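Local coordinates for genome polyprotein (Chicken sicinivirus JSY, PDB 6QWT), which probably copies the viral RNA genome, this C-terminal piece of the polyprotein being the 3Dpol RNA-dependent RNA polymerase, at residues L39-R44 / D49-A54. Sequence-based numbering, arbitrary orientation.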
loop_
_atom_site.group_PDB
_atom_site.type_symbol
_atom_site.label_atom_id
_atom_site.label_comp_id
_atom_site.label_asym_id
_atom_site.label_seq_id
_atom_site.Cartn_x
_atom_site.Cartn_y
_atom_site.Cartn_z
ATOM N N LEU A 39 15.963 8.903 11.111
ATOM C CA LEU A 39 16.375 9.295 9.772
ATOM C C LEU A 39 17.866 9.570 9.651
ATOM O O LEU A 39 18.411 9.442 8.551
ATOM C CB LEU A 39 15.592 10.535 9.309
ATOM C CG LEU A 39 14.062 10.415 9.328
ATOM C CD1 LEU A 39 13.410 11.714 8.883
ATOM C CD2 LEU A 39 13.578 9.252 8.466
ATOM N N SER A 40 18.539 9.919 10.744
ATOM C CA SER A 40 19.944 10.301 10.713
ATOM C C SER A 40 20.826 9.149 11.177
ATOM O O SER A 40 20.457 8.393 12.082
ATOM C CB SER A 40 20.188 11.530 11.593
ATOM O OG SER A 40 21.559 11.658 11.925
ATOM N N ARG A 41 22.002 9.028 10.556
ATOM C CA ARG A 41 22.982 8.041 11.000
ATOM C C ARG A 41 23.603 8.406 12.342
ATOM O O ARG A 41 24.325 7.582 12.915
ATOM C CB ARG A 41 24.082 7.875 9.949
ATOM C CG ARG A 41 23.569 7.689 8.523
ATOM C CD ARG A 41 24.324 6.589 7.789
ATOM N NE ARG A 41 25.603 7.041 7.258
ATOM C CZ ARG A 41 26.704 6.297 7.210
ATOM N NH1 ARG A 41 27.820 6.804 6.706
ATOM N NH2 ARG A 41 26.695 5.052 7.669
ATOM N N HIS A 42 23.339 9.610 12.854
ATOM C CA HIS A 42 23.860 10.062 14.137
ATOM C C HIS A 42 22.765 10.205 15.194
ATOM O O HIS A 42 22.970 10.894 16.199
ATOM C CB HIS A 42 24.602 11.390 13.972
ATOM C CG HIS A 42 25.652 11.373 12.903
ATOM N ND1 HIS A 42 25.388 11.713 11.594
ATOM C CD2 HIS A 42 26.968 11.058 12.950
ATOM C CE1 HIS A 42 26.494 11.608 10.880
ATOM N NE2 HIS A 42 27.468 11.212 11.680
ATOM N N ASP A 43 21.609 9.572 14.990
ATOM C CA ASP A 43 20.515 9.678 15.952
ATOM C C ASP A 43 20.928 9.099 17.300
ATOM O O ASP A 43 21.395 7.958 17.386
ATOM C CB ASP A 43 19.271 8.961 15.420
ATOM C CG ASP A 43 17.988 9.399 16.122
ATOM O OD1 ASP A 43 17.942 9.377 17.373
ATOM O OD2 ASP A 43 17.018 9.762 15.420
ATOM N N ARG A 44 20.758 9.895 18.359
ATOM C CA ARG A 44 21.148 9.463 19.697
ATOM C C ARG A 44 20.208 8.412 20.272
ATOM O O ARG A 44 20.581 7.726 21.230
ATOM C CB ARG A 44 21.216 10.666 20.639
ATOM N N ASP A 49 23.110 1.757 12.764
ATOM C CA ASP A 49 23.237 2.585 11.571
ATOM C C ASP A 49 21.981 2.393 10.730
ATOM O O ASP A 49 21.715 1.283 10.255
ATOM C CB ASP A 49 24.491 2.200 10.785
ATOM C CG ASP A 49 24.769 3.124 9.615
ATOM O OD1 ASP A 49 23.934 4.005 9.328
ATOM O OD2 ASP A 49 25.833 2.964 8.980
ATOM N N VAL A 50 21.216 3.473 10.548
ATOM C CA VAL A 50 19.902 3.347 9.924
ATOM C C VAL A 50 20.031 2.971 8.449
ATOM O O VAL A 50 19.250 2.161 7.934
ATOM C CB VAL A 50 19.081 4.637 10.128
ATOM C CG1 VAL A 50 19.775 5.843 9.506
ATOM C CG2 VAL A 50 17.677 4.470 9.569
ATOM N N ASP A 51 21.022 3.533 7.747
ATOM C CA ASP A 51 21.223 3.165 6.348
ATOM C C ASP A 51 21.540 1.681 6.205
ATOM O O ASP A 51 21.203 1.069 5.185
ATOM C CB ASP A 51 22.337 4.011 5.728
ATOM C CG ASP A 51 21.905 5.439 5.450
ATOM O OD1 ASP A 51 22.677 6.183 4.808
ATOM O OD2 ASP A 51 20.796 5.821 5.877
ATOM N N GLN A 52 22.174 1.087 7.216
ATOM C CA GLN A 52 22.458 -0.343 7.200
ATOM C C GLN A 52 21.214 -1.157 7.547
ATOM O O GLN A 52 20.892 -2.139 6.867
ATOM C CB GLN A 52 23.603 -0.651 8.169
ATOM C CG GLN A 52 24.231 -2.024 8.001
ATOM C CD GLN A 52 23.486 -3.103 8.764
ATOM O OE1 GLN A 52 23.034 -2.884 9.891
ATOM N NE2 GLN A 52 23.348 -4.273 8.150
ATOM N N VAL A 53 20.496 -0.755 8.597
ATOM C CA VAL A 53 19.316 -1.508 9.019
ATOM C C VAL A 53 18.205 -1.402 7.979
ATOM O O VAL A 53 17.506 -2.382 7.700
ATOM C CB VAL A 53 18.844 -1.030 10.404
ATOM C CG1 VAL A 53 17.587 -1.781 10.828
ATOM C CG2 VAL A 53 19.955 -1.207 11.434
ATOM N N ALA A 54 18.028 -0.218 7.379
ATOM C CA ALA A 54 16.931 -0.029 6.433
ATOM C C ALA A 54 17.083 -0.905 5.193
ATOM O O ALA A 54 16.085 -1.245 4.549
ATOM C CB ALA A 54 16.825 1.442 6.027
HETATM O O HOH W 1 21.108 5.736 12.719
#
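Arg41 reaches from the loop that follows strand 34-36 to two carboxylates at the start of helix 50-54, an example of how an arginine can join a loop to the start of a helix. The more closely packed part is around Val50. This buried residue sets CG1 3.7 Å from Ser40 O, and Val38 and Thr172 also touch its side chain. A water bridges the two backbones, donating to Ser40 O at 2.8 Å and accepting a weak bond from Val50 N. The type I turn from Ser40 to Asp43 carries Arg41 at its second position, and Ser40 OG accepts from His42 N (2.9 Å), forming an ST turn within the same bend.

Toward solvent the contact is looser and ionic. A chain bent at chi2 and chi3 (-136° and -81°) lays Arg41 CD beside Asp49 OD1 and brings NH2 to Asp49 OD2 at 2.6 Å, at the guanidinium edge. The N-H of this salt bridge is poorly aimed, at 122°. Asp49 is also the N-cap, its OD1 accepting a weak bond from Asp51 N. Asp51 OD1 lies 3.9 Å from Arg41 NE, well out of the guanidinium plane, a long pairing of charges alone; Asp51 OD2 has a firmer partner in Arg17, a salt bridge. The chemistry thus implies a chiefly electrostatic attachment, in which Arg41 probably offsets mainly the charge of Asp49, while Asp51 is shared with Arg17.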